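Local structure of PlaB phospholipase (Legionella pneumophila, 6ZTI) at residues B[224-238]-B[446-460]. The protein probably hydrolyses phospholipids as an alpha/beta-hydrolase virulence factor, its activity controlled by tetramerization mediated by NAD(H). Residues are numbered along the deposited sequence; the frame is centred on the assembly and turned at random.
Sequences AATNMNYSLLKLHQE and ILHPNETVMVEIMLQ
Leu233 and Glu456 belong to neighbouring parallel beta strands, 231-238 and 452-459, inside the mixed sheet packed beside the alpha/beta-hydrolase domain. Parallel pairing follows from the 19° between the strand directions and from a ladder in which Leu233 and Leu235 each bond through N and O to different residues of 452-459; Leu235 N to Glu456 O (2.9 Å) is nearly straight at 175°. On the tightly packed face, Leu233 CD2 meets Ile446 CG2 (3.9 Å), and Leu235 lies alongside Ile457, CD1 to CG1. Phe415 and Val417 of strand 412-419 cover Ile446 and Ile457, and Leu360, an NAD-binding residue, lies near Ile457.

The other face carries charge and is partly exposed at Lys234, His236 and Met458. Lys234 runs beside Glu456, and its last bend (chi4 -68°) leaves NZ 3.3 Å from Glu456 OE2, a salt bridge whose hydrogen bond is weak; Arg346 forms a second at OE1. The His236 ring is nearly coplanar with this carboxylate, while Met458 SD sits over the ring face, 4.2 Å from its centroid.

At the start of the pair, waters supplement direct bonds such as Thr452 OG1 to Ala224 O (3.0 Å): one accepts from Thr452 N and lies within hydrogen-bonding distance of Asn227 O and Asn229 O. At the far end the extended Gln237 side chain continues the ladder; NE2 donates to Arg432 O, fixing the amide's rotation, and Gln460 N approaches in the amide plane, 3.0 Å from an OE1 lone pair's oxygen.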
ATOM      1  N   ALA B 224      17.863  27.532  -6.299  1.00  8.76           N
ATOM      2  CA  ALA B 224      18.831  26.826  -5.480  1.00  3.62           C
ATOM      3  C   ALA B 224      19.034  25.394  -5.948  1.00  7.02           C
ATOM      4  O   ALA B 224      20.123  24.840  -5.770  1.00 11.85           O
ATOM      5  CB  ALA B 224      18.399  26.835  -4.009  1.00  7.74           C
ATOM      6  N   ALA B 225      18.014  24.777  -6.549  1.00  5.20           N
ATOM      7  CA  ALA B 225      18.178  23.418  -7.045  1.00  5.14           C
ATOM      8  C   ALA B 225      18.919  23.341  -8.373  1.00  7.27           C
ATOM      9  O   ALA B 225      19.204  22.228  -8.832  1.00  7.12           O
ATOM     10  CB  ALA B 225      16.830  22.732  -7.206  1.00  6.10           C
ATOM     11  N   THR B 226      19.236  24.475  -9.006  1.00  6.79           N
ATOM     12  CA  THR B 226      20.042  24.427 -10.223  1.00  6.82           C
ATOM     13  C   THR B 226      21.536  24.526  -9.936  1.00  7.18           C
ATOM     14  O   THR B 226      22.347  24.085 -10.757  1.00  6.75           O
ATOM     15  CB  THR B 226      19.683  25.556 -11.202  1.00  5.74           C
ATOM     16  OG1 THR B 226      20.131  26.822 -10.690  1.00  4.55           O
ATOM     17  CG2 THR B 226      18.203  25.627 -11.484  1.00  6.21           C
ATOM     18  N   ASN B 227      21.906  25.098  -8.799  1.00 11.35           N
ATOM     19  CA  ASN B 227      23.270  25.535  -8.557  1.00  8.65           C
ATOM     20  C   ASN B 227      24.179  24.347  -8.269  1.00 10.74           C
ATOM     21  O   ASN B 227      23.921  23.564  -7.350  1.00 12.49           O
ATOM     22  CB  ASN B 227      23.288  26.510  -7.387  1.00 10.15           C
ATOM     23  CG  ASN B 227      24.483  27.418  -7.404  1.00  7.83           C
ATOM     24  OD1 ASN B 227      25.503  27.124  -8.020  1.00 10.03           O
ATOM     25  ND2 ASN B 227      24.369  28.536  -6.706  1.00  9.62           N
ATOM     26  N   MET B 228      25.265  24.235  -9.027  1.00 11.14           N
ATOM     27  CA  MET B 228      26.254  23.199  -8.745  1.00 12.96           C
ATOM     28  C   MET B 228      27.274  23.612  -7.693  1.00  8.85           C
ATOM     29  O   MET B 228      28.207  22.849  -7.430  1.00 12.75           O
ATOM     30  CB  MET B 228      26.963  22.804 -10.037  1.00 11.65           C
ATOM     31  CG  MET B 228      26.065  22.030 -10.955  1.00  8.17           C
ATOM     32  SD  MET B 228      25.549  20.448 -10.280  1.00 11.22           S
ATOM     33  CE  MET B 228      27.150  19.658 -10.075  1.00 13.52           C
ATOM     34  N   ASN B 229      27.127  24.793  -7.103  1.00  9.11           N
ATOM     35  CA  ASN B 229      27.901  25.204  -5.935  1.00  6.59           C
ATOM     36  C   ASN B 229      27.080  24.793  -4.720  1.00  7.44           C
ATOM     37  O   ASN B 229      26.069  25.423  -4.407  1.00 12.26           O
ATOM     38  CB  ASN B 229      28.164  26.711  -5.940  1.00  7.36           C
ATOM     39  CG  ASN B 229      28.952  27.175  -7.159  1.00  9.29           C
ATOM     40  OD1 ASN B 229      30.132  26.855  -7.316  1.00 12.23           O
ATOM     41  ND2 ASN B 229      28.312  27.952  -8.009  1.00 12.16           N
ATOM     42  N   TYR B 230      27.475  23.704  -4.061  1.00  9.01           N
ATOM     43  CA  TYR B 230      26.757  23.228  -2.886  1.00 13.00           C
ATOM     44  C   TYR B 230      27.739  22.526  -1.959  1.00  8.32           C
ATOM     45  O   TYR B 230      28.857  22.180  -2.348  1.00 10.83           O
ATOM     46  CB  TYR B 230      25.614  22.277  -3.260  1.00  6.32           C
ATOM     47  CG  TYR B 230      26.048  21.096  -4.115  1.00  9.33           C
ATOM     48  CD1 TYR B 230      26.103  21.214  -5.492  1.00  9.96           C
ATOM     49  CD2 TYR B 230      26.389  19.868  -3.552  1.00  9.71           C
ATOM     50  CE1 TYR B 230      26.490  20.165  -6.288  1.00 11.41           C
ATOM     51  CE2 TYR B 230      26.773  18.794  -4.362  1.00 14.20           C
ATOM     52  CZ  TYR B 230      26.823  18.965  -5.733  1.00 11.34           C
ATOM     53  OH  TYR B 230      27.213  17.963  -6.583  1.00 11.03           O
ATOM     54  N   SER B 231      27.286  22.273  -0.737  1.00 13.31           N
ATOM     55  CA  SER B 231      28.079  21.587   0.269  1.00 13.74           C
ATOM     56  C   SER B 231      27.353  20.346   0.752  1.00 15.80           C
ATOM     57  O   SER B 231      26.123  20.278   0.724  1.00 12.40           O
ATOM     58  CB  SER B 231      28.356  22.485   1.453  1.00 10.93           C
ATOM     59  OG  SER B 231      29.269  23.515   1.100  1.00 20.71           O
ATOM     60  N   LEU B 232      28.135  19.368   1.198  1.00 12.31           N
ATOM     61  CA  LEU B 232      27.645  18.200   1.913  1.00 12.94           C
ATOM     62  C   LEU B 232      28.179  18.279   3.339  1.00 12.69           C
ATOM     63  O   LEU B 232      29.396  18.274   3.546  1.00 14.80           O
ATOM     64  CB  LEU B 232      28.096  16.908   1.233  1.00 13.71           C
ATOM     65  CG  LEU B 232      27.918  15.629   2.045  1.00 18.31           C
ATOM     66  CD1 LEU B 232      26.471  15.431   2.419  1.00 15.41           C
ATOM     67  CD2 LEU B 232      28.432  14.428   1.270  1.00 32.70           C
ATOM     68  N   LEU B 233      27.272  18.370   4.308  1.00 10.97           N
ATOM     69  CA  LEU B 233      27.603  18.440   5.725  1.00 11.90           C
ATOM     70  C   LEU B 233      27.270  17.095   6.337  1.00 11.24           C
ATOM     71  O   LEU B 233      26.119  16.641   6.262  1.00  9.10           O
ATOM     72  CB  LEU B 233      26.829  19.558   6.417  1.00  8.28           C
ATOM     73  CG  LEU B 233      26.815  19.612   7.953  1.00 11.51           C
ATOM     74  CD1 LEU B 233      28.166  19.993   8.527  1.00 15.55           C
ATOM     75  CD2 LEU B 233      25.786  20.607   8.401  1.00 14.64           C
ATOM     76  N   LYS B 234      28.279  16.450   6.911  1.00  7.46           N
ATOM     77  CA  LYS B 234      28.107  15.191   7.619  1.00 11.87           C
ATOM     78  C   LYS B 234      28.163  15.456   9.117  1.00 12.59           C
ATOM     79  O   LYS B 234      29.154  16.003   9.620  1.00 11.02           O
ATOM     80  CB  LYS B 234      29.183  14.183   7.229  1.00 15.76           C
ATOM     81  CG  LYS B 234      29.134  13.704   5.801  1.00 17.08           C
ATOM     82  CD  LYS B 234      30.223  12.652   5.581  1.00 29.87           C
ATOM     83  CE  LYS B 234      30.314  12.203   4.130  1.00 39.64           C
ATOM     84  NZ  LYS B 234      29.110  11.437   3.698  1.00 42.21           N
ATOM     85  N   LEU B 235      27.102  15.060   9.818  1.00  8.54           N
ATOM     86  CA  LEU B 235      26.995  15.152  11.273  1.00 12.26           C
ATOM     87  C   LEU B 235      26.868  13.740  11.817  1.00 15.88           C
ATOM     88  O   LEU B 235      25.846  13.077  11.596  1.00 10.78           O
ATOM     89  CB  LEU B 235      25.790  15.982  11.705  1.00 10.92           C
ATOM     90  CG  LEU B 235      25.640  17.368  11.091  1.00 19.04           C
ATOM     91  CD1 LEU B 235      24.354  18.007  11.604  1.00 19.32           C
ATOM     92  CD2 LEU B 235      26.858  18.222  11.408  1.00 11.39           C
ATOM     93  N   HIS B 236      27.889  13.300  12.550  1.00 14.02           N
ATOM     94  CA  HIS B 236      27.970  11.940  13.060  1.00 14.19           C
ATOM     95  C   HIS B 236      27.946  11.976  14.573  1.00 16.65           C
ATOM     96  O   HIS B 236      28.740  12.688  15.197  1.00 13.42           O
ATOM     97  CB  HIS B 236      29.231  11.240  12.561  1.00 17.59           C
ATOM     98  CG  HIS B 236      29.158  10.844  11.121  1.00 31.41           C
ATOM     99  ND1 HIS B 236      30.090  10.020  10.526  1.00 40.53           N
ATOM    100  CD2 HIS B 236      28.260  11.159  10.156  1.00 25.80           C
ATOM    101  CE1 HIS B 236      29.767   9.844   9.256  1.00 36.28           C
ATOM    102  NE2 HIS B 236      28.658  10.522   9.008  1.00 32.46           N
ATOM    103  N   GLN B 237      27.042  11.193  15.147  1.00 12.96           N
ATOM    104  CA  GLN B 237      26.832  11.175  16.581  1.00 15.60           C
ATOM    105  C   GLN B 237      27.862  10.275  17.236  1.00 16.98           C
ATOM    106  O   GLN B 237      28.141   9.170  16.761  1.00 22.14           O
ATOM    107  CB  GLN B 237      25.424  10.680  16.903  1.00 13.85           C
ATOM    108  CG  GLN B 237      25.046  10.740  18.369  1.00 11.70           C
ATOM    109  CD  GLN B 237      23.592  10.378  18.583  1.00 12.30           C
ATOM    110  OE1 GLN B 237      23.146   9.294  18.201  1.00 11.71           O
ATOM    111  NE2 GLN B 237      22.843  11.287  19.182  1.00 12.50           N
ATOM    112  N   GLU B 238      28.423  10.757  18.332  1.00 19.06           N
ATOM    113  CA  GLU B 238      29.365  10.000  19.137  1.00 25.70           C
ATOM    114  C   GLU B 238      28.911  10.061  20.587  1.00 33.51           C
ATOM    115  O   GLU B 238      28.088  10.901  20.962  1.00 33.70           O
ATOM    116  CB  GLU B 238      30.784  10.559  18.989  1.00 29.75           C
ATOM    117  CG  GLU B 238      31.854   9.491  18.826  1.00 46.73           C
ATOM    118  CD  GLU B 238      31.779   8.793  17.487  1.00 44.48           C
ATOM    119  OE1 GLU B 238      31.711   7.549  17.479  1.00 44.27           O
ATOM    120  OE2 GLU B 238      31.780   9.488  16.445  1.00 43.88           O
ATOM    121  N   ILE B 446      26.241  27.041   7.063  1.00 14.51           N
ATOM    122  CA  ILE B 446      25.726  25.936   6.266  1.00 17.97           C
ATOM    123  C   ILE B 446      24.690  26.356   5.228  1.00 19.25           C
ATOM    124  O   ILE B 446      24.372  25.554   4.332  1.00 18.03           O
ATOM    125  CB  ILE B 446      25.123  24.866   7.193  1.00 21.82           C
ATOM    126  CG1 ILE B 446      23.841  25.374   7.855  1.00 30.72           C
ATOM    127  CG2 ILE B 446      26.133  24.475   8.264  1.00 39.93           C
ATOM    128  CD1 ILE B 446      23.193  24.356   8.754  1.00 37.30           C
ATOM    129  N   LEU B 447      24.144  27.568   5.324  1.00 10.93           N
ATOM    130  CA  LEU B 447      23.166  28.083   4.378  1.00 12.13           C
ATOM    131  C   LEU B 447      23.770  29.213   3.564  1.00 17.02           C
ATOM    132  O   LEU B 447      24.448  30.090   4.109  1.00 17.54           O
ATOM    133  CB  LEU B 447      21.919  28.638   5.065  1.00 13.78           C
ATOM    134  CG  LEU B 447      21.036  27.707   5.859  1.00 15.47           C
ATOM    135  CD1 LEU B 447      19.885  28.524   6.393  1.00 15.35           C
ATOM    136  CD2 LEU B 447      20.555  26.557   5.008  1.00 10.20           C
ATOM    137  N   HIS B 448      23.489  29.198   2.265  1.00 10.66           N
ATOM    138  CA  HIS B 448      23.865  30.259   1.359  1.00  9.86           C
ATOM    139  C   HIS B 448      22.677  30.545   0.456  1.00  8.91           C
ATOM    140  O   HIS B 448      21.936  29.618   0.091  1.00  7.23           O
ATOM    141  CB  HIS B 448      25.070  29.883   0.501  1.00 11.37           C
ATOM    142  CG  HIS B 448      26.272  29.506   1.295  1.00 14.50           C
ATOM    143  ND1 HIS B 448      27.189  30.434   1.736  1.00 16.88           N
ATOM    144  CD2 HIS B 448      26.707  28.303   1.738  1.00 18.58           C
ATOM    145  CE1 HIS B 448      28.141  29.821   2.417  1.00 21.50           C
ATOM    146  NE2 HIS B 448      27.875  28.526   2.427  1.00 23.68           N
ATOM    147  N   PRO B 449      22.468  31.799   0.081  1.00  7.45           N
ATOM    148  CA  PRO B 449      21.393  32.097  -0.859  1.00  7.31           C
ATOM    149  C   PRO B 449      21.653  31.430  -2.195  1.00 10.02           C
ATOM    150  O   PRO B 449      22.795  31.311  -2.632  1.00  7.87           O
ATOM    151  CB  PRO B 449      21.421  33.622  -0.963  1.00 10.98           C
ATOM    152  CG  PRO B 449      22.846  34.002  -0.582  1.00  9.75           C
ATOM    153  CD  PRO B 449      23.241  33.002   0.450  1.00 13.94           C
ATOM    154  N   ASN B 450      20.575  30.982  -2.831  1.00  7.17           N
ATOM    155  CA  ASN B 450      20.618  30.307  -4.123  1.00  9.81           C
ATOM    156  C   ASN B 450      21.400  28.996  -4.092  1.00  8.44           C
ATOM    157  O   ASN B 450      21.850  28.539  -5.138  1.00  8.08           O
ATOM    158  CB  ASN B 450      21.205  31.201  -5.221  1.00  7.84           C
ATOM    159  CG  ASN B 450      20.491  32.516  -5.330  1.00  7.63           C
ATOM    160  OD1 ASN B 450      19.262  32.584  -5.240  1.00  7.25           O
ATOM    161  ND2 ASN B 450      21.257  33.580  -5.458  1.00 10.76           N
ATOM    162  N   GLU B 451      21.571  28.371  -2.922  1.00  9.49           N
ATOM    163  CA  GLU B 451      22.286  27.103  -2.829  1.00  7.73           C
ATOM    164  C   GLU B 451      21.464  26.048  -2.097  1.00  9.03           C
ATOM    165  O   GLU B 451      20.669  26.351  -1.201  1.00  7.00           O
ATOM    166  CB  GLU B 451      23.646  27.251  -2.121  1.00  8.06           C
ATOM    167  CG  GLU B 451      24.663  28.048  -2.913  1.00 12.00           C
ATOM    168  CD  GLU B 451      26.072  27.908  -2.368  1.00 20.85           C
ATOM    169  OE1 GLU B 451      26.299  27.076  -1.457  1.00 16.30           O
ATOM    170  OE2 GLU B 451      26.965  28.633  -2.856  1.00 18.82           O
ATOM    171  N   THR B 452      21.664  24.802  -2.528  1.00  7.56           N
ATOM    172  CA  THR B 452      21.255  23.600  -1.815  1.00  8.31           C
ATOM    173  C   THR B 452      22.403  23.168  -0.899  1.00  7.70           C
ATOM    174  O   THR B 452      23.570  23.302  -1.259  1.00  9.87           O
ATOM    175  CB  THR B 452      20.925  22.476  -2.816  1.00 10.24           C
ATOM    176  OG1 THR B 452      19.778  22.828  -3.596  1.00 11.03           O
ATOM    177  CG2 THR B 452      20.625  21.177  -2.120  1.00  8.49           C
ATOM    178  N   VAL B 453      22.077  22.668   0.295  1.00  9.03           N
ATOM    179  CA  VAL B 453      23.060  22.003   1.153  1.00  7.47           C
ATOM    180  C   VAL B 453      22.536  20.609   1.482  1.00 11.29           C
ATOM    181  O   VAL B 453      21.368  20.450   1.859  1.00 10.50           O
ATOM    182  CB  VAL B 453      23.365  22.807   2.433  1.00 13.69           C
ATOM    183  CG1 VAL B 453      22.114  23.009   3.287  1.00 13.76           C
ATOM    184  CG2 VAL B 453      24.448  22.123   3.261  1.00  8.72           C
ATOM    185  N   MET B 454      23.394  19.601   1.308  1.00  7.63           N
ATOM    186  CA  MET B 454      23.064  18.227   1.668  1.00  7.56           C
ATOM    187  C   MET B 454      23.558  17.956   3.083  1.00  8.26           C
ATOM    188  O   MET B 454      24.716  18.216   3.403  1.00  7.94           O
ATOM    189  CB  MET B 454      23.693  17.255   0.678  1.00  8.42           C
ATOM    190  CG  MET B 454      23.262  17.529  -0.782  1.00  8.08           C
ATOM    191  SD  MET B 454      24.396  16.828  -1.984  1.00 13.73           S
ATOM    192  CE  MET B 454      24.171  15.094  -1.684  1.00 11.19           C
ATOM    193  N   VAL B 455      22.670  17.466   3.936  1.00  9.72           N
ATOM    194  CA  VAL B 455      22.963  17.273   5.350  1.00  9.56           C
ATOM    195  C   VAL B 455      22.739  15.802   5.653  1.00  7.31           C
ATOM    196  O   VAL B 455      21.597  15.334   5.695  1.00  8.68           O
ATOM    197  CB  VAL B 455      22.096  18.163   6.249  1.00 10.08           C
ATOM    198  CG1 VAL B 455      22.488  17.989   7.728  1.00 14.71           C
ATOM    199  CG2 VAL B 455      22.218  19.638   5.842  1.00  8.84           C
ATOM    200  N   GLU B 456      23.820  15.071   5.864  1.00  7.59           N
ATOM    201  CA  GLU B 456      23.728  13.666   6.236  1.00 10.72           C
ATOM    202  C   GLU B 456      23.917  13.561   7.743  1.00  9.03           C
ATOM    203  O   GLU B 456      24.983  13.897   8.259  1.00 13.91           O
ATOM    204  CB  GLU B 456      24.773  12.828   5.502  1.00 17.33           C
ATOM    205  CG  GLU B 456      24.712  11.356   5.857  1.00 14.03           C
ATOM    206  CD  GLU B 456      25.745  10.534   5.115  1.00 23.34           C
ATOM    207  OE1 GLU B 456      25.508  10.199   3.938  1.00 22.25           O
ATOM    208  OE2 GLU B 456      26.801  10.234   5.710  1.00 30.19           O
ATOM    209  N   ILE B 457      22.893  13.093   8.445  1.00  9.60           N
ATOM    210  CA  ILE B 457      22.963  12.931   9.895  1.00 11.22           C
ATOM    211  C   ILE B 457      22.976  11.437  10.202  1.00  9.87           C
ATOM    212  O   ILE B 457      22.031  10.716   9.856  1.00 12.82           O
ATOM    213  CB  ILE B 457      21.802  13.645  10.602  1.00 16.39           C
ATOM    214  CG1 ILE B 457      21.834  15.153  10.306  1.00  9.07           C
ATOM    215  CG2 ILE B 457      21.879  13.383  12.105  1.00 12.47           C
ATOM    216  CD1 ILE B 457      20.546  15.824  10.481  1.00 22.41           C
ATOM    217  N   MET B 458      24.055  10.968  10.826  1.00 12.34           N
ATOM    218  CA  MET B 458      24.197   9.569  11.221  1.00 17.88           C
ATOM    219  C   MET B 458      24.109   9.462  12.742  1.00 15.12           C
ATOM    220  O   MET B 458      24.996   9.947  13.457  1.00 11.96           O
ATOM    221  CB  MET B 458      25.521   8.990  10.728  1.00 12.04           C
ATOM    222  CG  MET B 458      25.659   7.489  11.022  1.00 17.45           C
ATOM    223  SD  MET B 458      27.333   6.852  10.898  1.00 25.45           S
ATOM    224  CE  MET B 458      27.477   6.619   9.132  1.00 38.19           C
ATOM    225  N   LEU B 459      23.063   8.797  13.230  1.00 10.67           N
ATOM    226  CA  LEU B 459      22.873   8.542  14.653  1.00  8.48           C
ATOM    227  C   LEU B 459      23.448   7.189  15.047  1.00 15.51           C
ATOM    228  O   LEU B 459      23.554   6.276  14.225  1.00 16.33           O
ATOM    229  CB  LEU B 459      21.384   8.578  15.009  1.00  8.53           C
ATOM    230  CG  LEU B 459      20.593   9.840  14.660  1.00 16.57           C
ATOM    231  CD1 LEU B 459      19.212   9.763  15.235  1.00 21.92           C
ATOM    232  CD2 LEU B 459      21.302  11.070  15.181  1.00 11.70           C
ATOM    233  N   GLN B 460      23.811   7.066  16.323  1.00 11.26           N
ATOM    234  CA  GLN B 460      24.285   5.801  16.867  1.00 15.18           C
ATOM    235  C   GLN B 460      23.085   4.953  17.269  1.00 11.53           C
ATOM    236  O   GLN B 460      22.194   5.421  17.986  1.00 12.45           O
ATOM    237  CB  GLN B 460      25.184   6.020  18.081  1.00 11.73           C
ATOM    238  CG  GLN B 460      26.578   6.526  17.768  1.00 18.18           C
ATOM    239  CD  GLN B 460      27.418   6.686  19.016  1.00 37.52           C
ATOM    240  OE1 GLN B 460      26.917   7.096  20.066  1.00 40.73           O
ATOM    241  NE2 GLN B 460      28.700   6.355  18.915  1.00 42.91           N
TER
HETATM  242  O   HOH W   1      23.328  24.551  -4.616  1.00 10.95           O
HETATM  243  O   HOH W   2      26.560  29.945  -5.102  1.00 13.64           O
HETATM  244  O   HOH W   3      25.410  24.914  -0.147  1.00 12.20           O
HETATM  245  O   HOH W   4      29.149  25.888   2.826  1.00 24.87           O
HETATM  246  O   HOH W   5      21.878   7.503  19.535  1.00 19.95           O